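Local coordinates for protein acetyltransferase (PDB 5XUN) that is the toxin of a type II toxin-antitoxin system, binds acetyl coenzyme A and probably transfers its acetyl group to glycyl-tRNA, at residues R46-V51 with Y63-S68; G67-R72 with Y86-S91; R72-S77 with Q152-N157. The protein carries 1 engineered substitution. All blocks are in the same frame, centred on the assembly; numbering follows the deposited sequence.

Contact 1 of 3, residues R46-V51 with Y63-S68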
loop_
_atom_site.group_PDB
_atom_site.type_symbol
_atom_site.label_atom_id
_atom_site.label_comp_id
_atom_site.label_asym_id
_atom_site.label_seq_id
_atom_site.Cartn_x
_atom_site.Cartn_y
_atom_site.Cartn_z
ATOM N N ARG B 46 2.414 0.075 -10.068
ATOM C CA ARG B 46 3.808 -0.110 -10.428
ATOM C C ARG B 46 3.932 -1.431 -11.173
ATOM O O ARG B 46 3.302 -2.431 -10.797
ATOM C CB ARG B 46 4.729 -0.088 -9.199
ATOM C CG ARG B 46 4.686 1.243 -8.450
ATOM C CD ARG B 46 5.065 2.419 -9.348
ATOM N NE ARG B 46 6.510 2.581 -9.453
ATOM C CZ ARG B 46 7.105 3.533 -10.172
ATOM N NH1 ARG B 46 6.375 4.405 -10.848
ATOM N NH2 ARG B 46 8.425 3.612 -10.225
ATOM N N GLY B 47 4.702 -1.413 -12.255
ATOM C CA GLY B 47 4.756 -2.515 -13.203
ATOM C C GLY B 47 6.088 -3.242 -13.157
ATOM O O GLY B 47 7.139 -2.620 -13.022
ATOM N N TYR B 48 6.030 -4.555 -13.327
ATOM C CA TYR B 48 7.215 -5.396 -13.356
ATOM C C TYR B 48 7.145 -6.256 -14.608
ATOM O O TYR B 48 6.060 -6.639 -15.047
ATOM C CB TYR B 48 7.310 -6.287 -12.100
ATOM C CG TYR B 48 7.447 -5.493 -10.822
ATOM C CD1 TYR B 48 6.337 -4.894 -10.233
ATOM C CD2 TYR B 48 8.690 -5.316 -10.217
ATOM C CE1 TYR B 48 6.460 -4.150 -9.069
ATOM C CE2 TYR B 48 8.822 -4.569 -9.045
ATOM C CZ TYR B 48 7.698 -3.990 -8.479
ATOM O OH TYR B 48 7.801 -3.243 -7.320
ATOM N N ALA B 49 8.301 -6.542 -15.194
ATOM C CA ALA B 49 8.340 -7.274 -16.450
ATOM C C ALA B 49 9.285 -8.465 -16.368
ATOM O O ALA B 49 10.359 -8.390 -15.758
ATOM C CB ALA B 49 8.770 -6.356 -17.597
ATOM N N LEU B 50 8.884 -9.550 -17.026
ATOM C CA LEU B 50 9.710 -10.733 -17.227
ATOM C C LEU B 50 10.317 -10.625 -18.621
ATOM O O LEU B 50 9.581 -10.560 -19.610
ATOM C CB LEU B 50 8.861 -11.999 -17.092
ATOM C CG LEU B 50 9.456 -13.362 -17.440
ATOM C CD1 LEU B 50 10.487 -13.766 -16.412
ATOM C CD2 LEU B 50 8.351 -14.390 -17.540
ATOM N N VAL B 51 11.650 -10.571 -18.696
ATOM C CA VAL B 51 12.334 -10.113 -19.897
ATOM C C VAL B 51 13.477 -11.055 -20.244
ATOM O O VAL B 51 14.074 -11.696 -19.373
ATOM C CB VAL B 51 12.860 -8.660 -19.746
ATOM C CG1 VAL B 51 11.720 -7.699 -19.421
ATOM C CG2 VAL B 51 13.946 -8.586 -18.687
ATOM N N TYR B 63 3.452 -7.876 -14.554
ATOM C CA TYR B 63 2.403 -7.771 -13.541
ATOM C C TYR B 63 2.391 -6.361 -12.956
ATOM O O TYR B 63 3.364 -5.614 -13.083
ATOM C CB TYR B 63 2.562 -8.833 -12.435
ATOM C CG TYR B 63 3.674 -8.636 -11.418
ATOM C CD1 TYR B 63 3.518 -7.761 -10.342
ATOM C CD2 TYR B 63 4.859 -9.355 -11.507
ATOM C CE1 TYR B 63 4.521 -7.603 -9.395
ATOM C CE2 TYR B 63 5.868 -9.202 -10.570
ATOM C CZ TYR B 63 5.693 -8.325 -9.513
ATOM O OH TYR B 63 6.688 -8.172 -8.575
ATOM N N THR B 64 1.274 -6.003 -12.304
ATOM C CA THR B 64 1.113 -4.683 -11.698
ATOM C C THR B 64 0.620 -4.797 -10.255
ATOM O O THR B 64 -0.162 -5.689 -9.917
ATOM C CB THR B 64 0.112 -3.803 -12.486
ATOM O OG1 THR B 64 -1.213 -4.300 -12.300
ATOM C CG2 THR B 64 0.424 -3.822 -13.963
ATOM N N LEU B 65 1.051 -3.845 -9.413
ATOM C CA LEU B 65 0.668 -3.786 -8.001
ATOM C C LEU B 65 0.123 -2.407 -7.658
ATOM O O LEU B 65 0.695 -1.389 -8.053
ATOM C CB LEU B 65 1.864 -4.099 -7.088
ATOM C CG LEU B 65 2.484 -5.479 -7.307
ATOM C CD1 LEU B 65 3.757 -5.678 -6.485
ATOM C CD2 LEU B 65 1.464 -6.542 -6.973
ATOM N N SER B 66 -0.977 -2.377 -6.908
ATOM C CA SER B 66 -1.562 -1.128 -6.444
ATOM C C SER B 66 -1.980 -1.282 -4.993
ATOM O O SER B 66 -2.449 -2.349 -4.592
ATOM C CB SER B 66 -2.787 -0.736 -7.290
ATOM O OG SER B 66 -2.457 -0.755 -8.671
ATOM N N GLY B 67 -1.798 -0.226 -4.206
ATOM C CA GLY B 67 -2.333 -0.224 -2.858
ATOM C C GLY B 67 -3.849 -0.238 -2.867
ATOM O O GLY B 67 -4.496 0.398 -3.697
ATOM N N SER B 68 -4.429 -0.928 -1.897
ATOM C CA SER B 68 -5.872 -1.102 -1.891
ATOM C C SER B 68 -6.316 -1.438 -0.479
ATOM O O SER B 68 -5.510 -1.498 0.453
ATOM C CB SER B 68 -6.303 -2.198 -2.864
ATOM O OG SER B 68 -5.753 -3.445 -2.486
#
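Y48 and Y63 meet as near-parallel rings, their planes 15° apart, yet slid so far that they barely overlap, with centroids 4.8 Å from each other. The slide decides which atoms touch. The CB of Y48 sits over one face of the Y63 ring, in a CH-pi contact 3.8 Å from its centroid, while the Y63 OH stands over a face of the Y48 ring, offset toward the rim. The closest carbons are Y48 CD1 and Y63 CE1, at 3.4 Å. L65 completes this apolar row: its CD1 comes within 4.0 Å of Y48 CE1 from an oblique direction, and its CG lies at the edge of the Y63 ring. Different first torsions bring the two rings together, since Y63 holds CG between its backbone N and carbonyl carbon (chi1 74°), whereas Y48 places CG anti to the carbonyl carbon (chi1 -63°).

Underneath runs an antiparallel ladder, part of a beta hairpin in the central sheet of the GNAT fold. R46 and L65 form one hydrogen-bonded pair and Y48 and Y63 the next; Y48 N reaches Y63 O at 2.9 Å. Between them G47 faces T64 as a non-hydrogen-bonded pair, where T64 CA closes to 3.3 Å from R46 O in a CA-H...O contact. T64 points to the other face, its side chain about 8 Å from the bound acetyl coenzyme A. The tyrosine hydroxyls find partners farther out: Y63 OH hydrogen-bonds to H115 ND1, and Y48 OH to A126 O of the second subunit. Helix 108-126 lies over the Y48, Y63 and L65 side, touching all three through V119, while strand 6-9 flanks strand 46-51; L94 and L97 of strand 88-99 touch Y63, and V92 touches L65.

Contact 2 of 3, residues G67-R72 with Y86-S91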
loop_
_atom_site.group_PDB
_atom_site.type_symbol
_atom_site.label_atom_id
_atom_site.label_comp_id
_atom_site.label_asym_id
_atom_site.label_seq_id
_atom_site.Cartn_x
_atom_site.Cartn_y
_atom_site.Cartn_z
ATOM N N GLY B 67 -1.798 -0.226 -4.206
ATOM C CA GLY B 67 -2.333 -0.224 -2.858
ATOM C C GLY B 67 -3.849 -0.238 -2.867
ATOM O O GLY B 67 -4.496 0.398 -3.697
ATOM N N SER B 68 -4.429 -0.928 -1.897
ATOM C CA SER B 68 -5.872 -1.102 -1.891
ATOM C C SER B 68 -6.316 -1.438 -0.479
ATOM O O SER B 68 -5.510 -1.498 0.453
ATOM C CB SER B 68 -6.303 -2.198 -2.864
ATOM O OG SER B 68 -5.753 -3.445 -2.486
ATOM N N CYS B 69 -7.621 -1.621 -0.329
ATOM C CA CYS B 69 -8.210 -2.228 0.852
ATOM C C CYS B 69 -9.487 -2.920 0.403
ATOM O O CYS B 69 -9.980 -2.694 -0.704
ATOM C CB CYS B 69 -8.475 -1.201 1.966
ATOM S SG CYS B 69 -9.549 0.185 1.525
ATOM N N PHE B 70 -10.008 -3.789 1.262
ATOM C CA PHE B 70 -11.190 -4.567 0.920
ATOM C C PHE B 70 -12.007 -4.806 2.178
ATOM O O PHE B 70 -11.480 -4.783 3.294
ATOM C CB PHE B 70 -10.816 -5.893 0.246
ATOM C CG PHE B 70 -10.116 -6.871 1.154
ATOM C CD1 PHE B 70 -8.747 -6.811 1.343
ATOM C CD2 PHE B 70 -10.829 -7.877 1.783
ATOM C CE1 PHE B 70 -8.104 -7.719 2.161
ATOM C CE2 PHE B 70 -10.194 -8.791 2.605
ATOM C CZ PHE B 70 -8.831 -8.714 2.795
ATOM N N GLU B 71 -13.308 -5.023 1.977
ATOM C CA GLU B 71 -14.247 -5.149 3.085
ATOM C C GLU B 71 -13.869 -6.302 4.004
ATOM O O GLU B 71 -13.631 -7.424 3.550
ATOM C CB GLU B 71 -15.670 -5.341 2.563
ATOM C CG GLU B 71 -16.299 -4.071 2.013
ATOM C CD GLU B 71 -17.804 -4.181 1.864
ATOM O OE1 GLU B 71 -18.413 -5.027 2.556
ATOM O OE2 GLU B 71 -18.377 -3.420 1.055
ATOM N N ARG B 72 -13.832 -6.018 5.305
ATOM C CA ARG B 72 -13.492 -7.035 6.295
ATOM C C ARG B 72 -14.398 -8.259 6.198
ATOM O O ARG B 72 -13.946 -9.384 6.446
ATOM C CB ARG B 72 -13.552 -6.411 7.692
ATOM C CG ARG B 72 -13.907 -7.362 8.820
ATOM C CD ARG B 72 -14.125 -6.609 10.113
ATOM N NE ARG B 72 -15.206 -5.632 10.032
ATOM C CZ ARG B 72 -15.490 -4.757 10.992
ATOM N NH1 ARG B 72 -14.770 -4.732 12.105
ATOM N NH2 ARG B 72 -16.487 -3.895 10.838
ATOM N N TYR B 86 -11.919 -2.388 11.807
ATOM C CA TYR B 86 -12.414 -1.362 10.907
ATOM C C TYR B 86 -13.172 -2.030 9.772
ATOM O O TYR B 86 -13.145 -3.254 9.614
ATOM C CB TYR B 86 -11.275 -0.510 10.328
ATOM C CG TYR B 86 -10.185 -0.139 11.308
ATOM C CD1 TYR B 86 -10.327 0.951 12.157
ATOM C CD2 TYR B 86 -9.007 -0.864 11.366
ATOM C CE1 TYR B 86 -9.325 1.300 13.046
ATOM C CE2 TYR B 86 -8.001 -0.527 12.252
ATOM C CZ TYR B 86 -8.164 0.555 13.089
ATOM O OH TYR B 86 -7.160 0.894 13.969
ATOM N N GLN B 87 -13.826 -1.203 8.954
ATOM C CA GLN B 87 -14.650 -1.734 7.874
ATOM C C GLN B 87 -13.818 -2.453 6.823
ATOM O O GLN B 87 -14.261 -3.460 6.257
ATOM C CB GLN B 87 -15.430 -0.602 7.209
ATOM C CG GLN B 87 -16.497 -1.083 6.241
ATOM C CD GLN B 87 -17.233 0.061 5.576
ATOM O OE1 GLN B 87 -18.175 0.619 6.134
ATOM N NE2 GLN B 87 -16.789 0.433 4.377
ATOM N N ASN B 88 -12.611 -1.963 6.558
ATOM C CA ASN B 88 -11.762 -2.504 5.510
ATOM C C ASN B 88 -10.435 -2.981 6.077
ATOM O O ASN B 88 -9.887 -2.391 7.013
ATOM C CB ASN B 88 -11.501 -1.458 4.420
ATOM C CG ASN B 88 -12.771 -1.004 3.742
ATOM O OD1 ASN B 88 -13.484 -1.801 3.133
ATOM N ND2 ASN B 88 -13.078 0.278 3.869
ATOM N N ALA B 89 -9.958 -3.988 5.529
ATOM C CA ALA B 89 -8.607 -4.451 5.791
ATOM C C ALA B 89 -7.660 -3.895 4.732
ATOM O O ALA B 89 -7.990 -3.905 3.545
ATOM C CB ALA B 89 -8.543 -5.976 5.772
ATOM N N PRO B 90 -6.478 -3.422 5.127
ATOM C CA PRO B 90 -5.544 -2.876 4.140
ATOM C C PRO B 90 -4.934 -3.998 3.322
ATOM O O PRO B 90 -4.789 -5.131 3.793
ATOM C CB PRO B 90 -4.486 -2.176 5.000
ATOM C CG PRO B 90 -4.473 -2.982 6.291
ATOM C CD PRO B 90 -5.898 -3.477 6.482
ATOM N N SER B 91 -4.598 -3.679 2.074
ATOM C CA SER B 91 -4.083 -4.697 1.171
ATOM C C SER B 91 -3.251 -4.057 0.069
ATOM O O SER B 91 -3.148 -2.831 -0.044
ATOM C CB SER B 91 -5.229 -5.513 0.560
ATOM O OG SER B 91 -6.152 -4.657 -0.097
#
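S68 OG is gripped by two hydroxyls, S91 OG across the strands at 2.7 Å and T93 OG1 farther along strand 88-99, a small network within the antiparallel ladder joining strands 59-71 and 88-99 of the GNAT sheet. S68 and S91 both hold OG between the backbone N and the carbonyl carbon (chi1 62° and 56°), which turns the hydroxyls toward one another on the same face. Their backbones form a hydrogen-bonded pair, but each N-H approaches from above the plane of the carbonyl it meets.

F70 and A89 make the next hydrogen-bonded pair, with A89 N only 2.8 Å from F70 O. On the serine face the F70 ring receives A89 CB over one side, 4.0 Å from its CE1, and has S91 CB at its edge; the rings of F133 and F162, from strands 131-135 and 160-164 of the same sheet, meet it too. The other face belongs to C69 and P90. There C69 CB presses to 3.2 Å from A89 O, and C69 also packs on C69 of the second subunit, so this end of the sheet takes part in the dimer. Y86 adds a link through its hydroxyl, hydrogen-bonded to Q39 of the second subunit.

Past the strand end, R72 N gives Q87 O a nearly straight bond of 2.8 Å (174°). The R72 side chain bends at chi3 and carries its NH1 to the carbonyl of I84. With the chain so bent, one face of the guanidinium is turned to Y86 O, which stands over its centre, 3.1 Å from R72 CZ.

Contact 3 of 3, residues R72-S77 with Q152-N157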
loop_
_atom_site.group_PDB
_atom_site.type_symbol
_atom_site.label_atom_id
_atom_site.label_comp_id
_atom_site.label_asym_id
_atom_site.label_seq_id
_atom_site.Cartn_x
_atom_site.Cartn_y
_atom_site.Cartn_z
ATOM N N ARG B 72 -13.832 -6.018 5.305
ATOM C CA ARG B 72 -13.492 -7.035 6.295
ATOM C C ARG B 72 -14.398 -8.259 6.198
ATOM O O ARG B 72 -13.946 -9.384 6.446
ATOM C CB ARG B 72 -13.552 -6.411 7.692
ATOM C CG ARG B 72 -13.907 -7.362 8.820
ATOM C CD ARG B 72 -14.125 -6.609 10.113
ATOM N NE ARG B 72 -15.206 -5.632 10.032
ATOM C CZ ARG B 72 -15.490 -4.757 10.992
ATOM N NH1 ARG B 72 -14.770 -4.732 12.105
ATOM N NH2 ARG B 72 -16.487 -3.895 10.838
ATOM N N GLY B 73 -15.657 -8.072 5.795
ATOM C CA GLY B 73 -16.602 -9.176 5.748
ATOM C C GLY B 73 -16.288 -10.238 4.713
ATOM O O GLY B 73 -16.788 -11.360 4.827
ATOM N N MET B 74 -15.448 -9.924 3.728
ATOM C CA MET B 74 -15.102 -10.907 2.707
ATOM C C MET B 74 -14.211 -12.013 3.249
ATOM O O MET B 74 -14.097 -13.066 2.614
ATOM C CB MET B 74 -14.400 -10.222 1.536
ATOM C CG MET B 74 -15.140 -9.028 0.946
ATOM S SD MET B 74 -14.318 -8.463 -0.555
ATOM C CE MET B 74 -15.625 -7.539 -1.353
ATOM N N LEU B 75 -13.575 -11.793 4.394
ATOM C CA LEU B 75 -12.708 -12.801 4.984
ATOM C C LEU B 75 -13.514 -14.038 5.375
ATOM O O LEU B 75 -14.592 -13.907 5.972
ATOM C CB LEU B 75 -12.004 -12.228 6.213
ATOM C CG LEU B 75 -10.508 -11.910 6.173
ATOM C CD1 LEU B 75 -10.139 -11.064 4.982
ATOM C CD2 LEU B 75 -10.084 -11.245 7.458
ATOM N N PRO B 76 -13.035 -15.246 5.067
ATOM C CA PRO B 76 -13.788 -16.443 5.465
ATOM C C PRO B 76 -13.746 -16.690 6.961
ATOM O O PRO B 76 -14.738 -17.163 7.530
ATOM C CB PRO B 76 -13.092 -17.576 4.697
ATOM C CG PRO B 76 -11.746 -17.044 4.349
ATOM C CD PRO B 76 -11.881 -15.560 4.211
ATOM N N SER B 77 -12.631 -16.374 7.615
ATOM C CA SER B 77 -12.475 -16.622 9.044
ATOM C C SER B 77 -13.108 -15.474 9.822
ATOM O O SER B 77 -12.658 -14.326 9.730
ATOM C CB SER B 77 -10.995 -16.774 9.391
ATOM O OG SER B 77 -10.791 -16.822 10.792
ATOM N N GLN B 152 -10.193 -18.267 -0.701
ATOM C CA GLN B 152 -11.361 -17.761 -1.328
ATOM C C GLN B 152 -12.144 -16.815 -0.472
ATOM O O GLN B 152 -12.470 -17.101 0.596
ATOM C CB GLN B 152 -12.227 -18.949 -1.738
ATOM C CG GLN B 152 -13.624 -18.589 -2.081
ATOM C CD GLN B 152 -13.727 -18.099 -3.472
ATOM O OE1 GLN B 152 -13.649 -18.860 -4.395
ATOM N NE2 GLN B 152 -13.984 -16.834 -3.621
ATOM N N LEU B 153 -12.440 -15.672 -1.009
ATOM C CA LEU B 153 -13.224 -14.669 -0.331
ATOM C C LEU B 153 -14.694 -14.743 -0.744
ATOM O O LEU B 153 -14.989 -15.283 -1.763
ATOM C CB LEU B 153 -12.690 -13.284 -0.661
ATOM C CG LEU B 153 -11.298 -12.831 -0.262
ATOM C CD1 LEU B 153 -10.904 -11.518 -0.883
ATOM C CD2 LEU B 153 -11.100 -12.771 1.220
ATOM N N VAL B 154 -15.601 -14.179 0.047
ATOM C CA VAL B 154 -17.043 -14.162 -0.262
ATOM C C VAL B 154 -17.574 -15.589 -0.396
ATOM O O VAL B 154 -17.407 -16.350 0.500
ATOM C CB VAL B 154 -17.429 -13.239 -1.445
ATOM C CG1 VAL B 154 -18.872 -12.780 -1.365
ATOM C CG2 VAL B 154 -16.576 -12.009 -1.457
ATOM N N ASP B 155 -18.250 -15.944 -1.481
ATOM C CA ASP B 155 -18.752 -17.304 -1.635
ATOM C C ASP B 155 -17.848 -18.183 -2.480
ATOM O O ASP B 155 -16.852 -17.736 -2.923
ATOM C CB ASP B 155 -20.244 -17.347 -2.009
ATOM C CG ASP B 155 -20.611 -16.421 -3.137
ATOM O OD1 ASP B 155 -21.536 -15.625 -2.969
ATOM O OD2 ASP B 155 -20.012 -16.496 -4.208
ATOM N N GLU B 156 -18.187 -19.447 -2.661
ATOM C CA GLU B 156 -17.359 -20.373 -3.435
ATOM C C GLU B 156 -17.264 -20.137 -4.935
ATOM O O GLU B 156 -16.453 -20.751 -5.583
ATOM C CB GLU B 156 -17.558 -21.868 -3.062
ATOM C CG GLU B 156 -18.936 -22.459 -3.265
ATOM C CD GLU B 156 -19.047 -23.902 -2.765
ATOM O OE1 GLU B 156 -19.384 -24.106 -1.586
ATOM O OE2 GLU B 156 -18.839 -24.841 -3.557
ATOM N N ASN B 157 -18.138 -19.307 -5.481
ATOM C CA ASN B 157 -18.066 -18.922 -6.888
ATOM C C ASN B 157 -17.672 -17.459 -7.103
ATOM O O ASN B 157 -17.842 -16.939 -8.215
ATOM C CB ASN B 157 -19.385 -19.205 -7.616
ATOM C CG ASN B 157 -19.171 -19.875 -8.966
ATOM O OD1 ASN B 157 -18.029 -20.012 -9.421
ATOM N ND2 ASN B 157 -20.256 -20.250 -9.624
#
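Q152 O lies to one side of the P76 ring plane, displaced toward CG, which is 3.8 Å away, while P76 CD touches L153 CD2. The flat carbonyl group of M74 is approached from two directions. V154 N comes in its plane and on a lone pair, making a hydrogen bond to M74 O of 3.2 Å (164°), the one such bond between the segments. L153 CD2 instead lies over a face of the group, 3.3 Å from M74 O.

Apolar contacts flank this bond. M74 and V154 run side by side, pointing the same way, with M74 CG 4.1 Å from V154 CG2; on M74 the first torsion sets CG anti to its carbonyl carbon (chi1 -52°), beside that methyl. L153 CB approaches M74 CB at 4.1 Å as well.

The contact joins the loop after strand 59-71 to the loop before strand 160-164. K142 of helix 139-147 holds the second loop through Q152 OE1 and E156 O. L153 rests on L160 and F162 of strand 160-164, with M74 and V154 also on L160, while the first loop leads into helix 78-83, whose Q81 NE2 hydrogen-bonds to L75 O and whose start S77 caps at Q80 N.

How the contacts relate
Read from the N terminus, contact 1 comes first and closes a beta hairpin, joined by the loop 52-58, pairing strand 46-51 with strand 59-71. Contact 2 begins on that same strand, sharing G67 and S68, and closes the loop that carries helix 78-83 before strand 88-99 returns alongside. The three strands are thus consecutive neighbours in one sheet, and the second subunit touches both contacts. Contact 3 opens at R72, the residue where the first segment of contact 2 ends, and closes far beyond it at residues 152-157, so these two cross rather than nest; F70 packs against L75 where they meet. Contact 3 ties the start of the helix-bearing connection to the loop before strand 160-164.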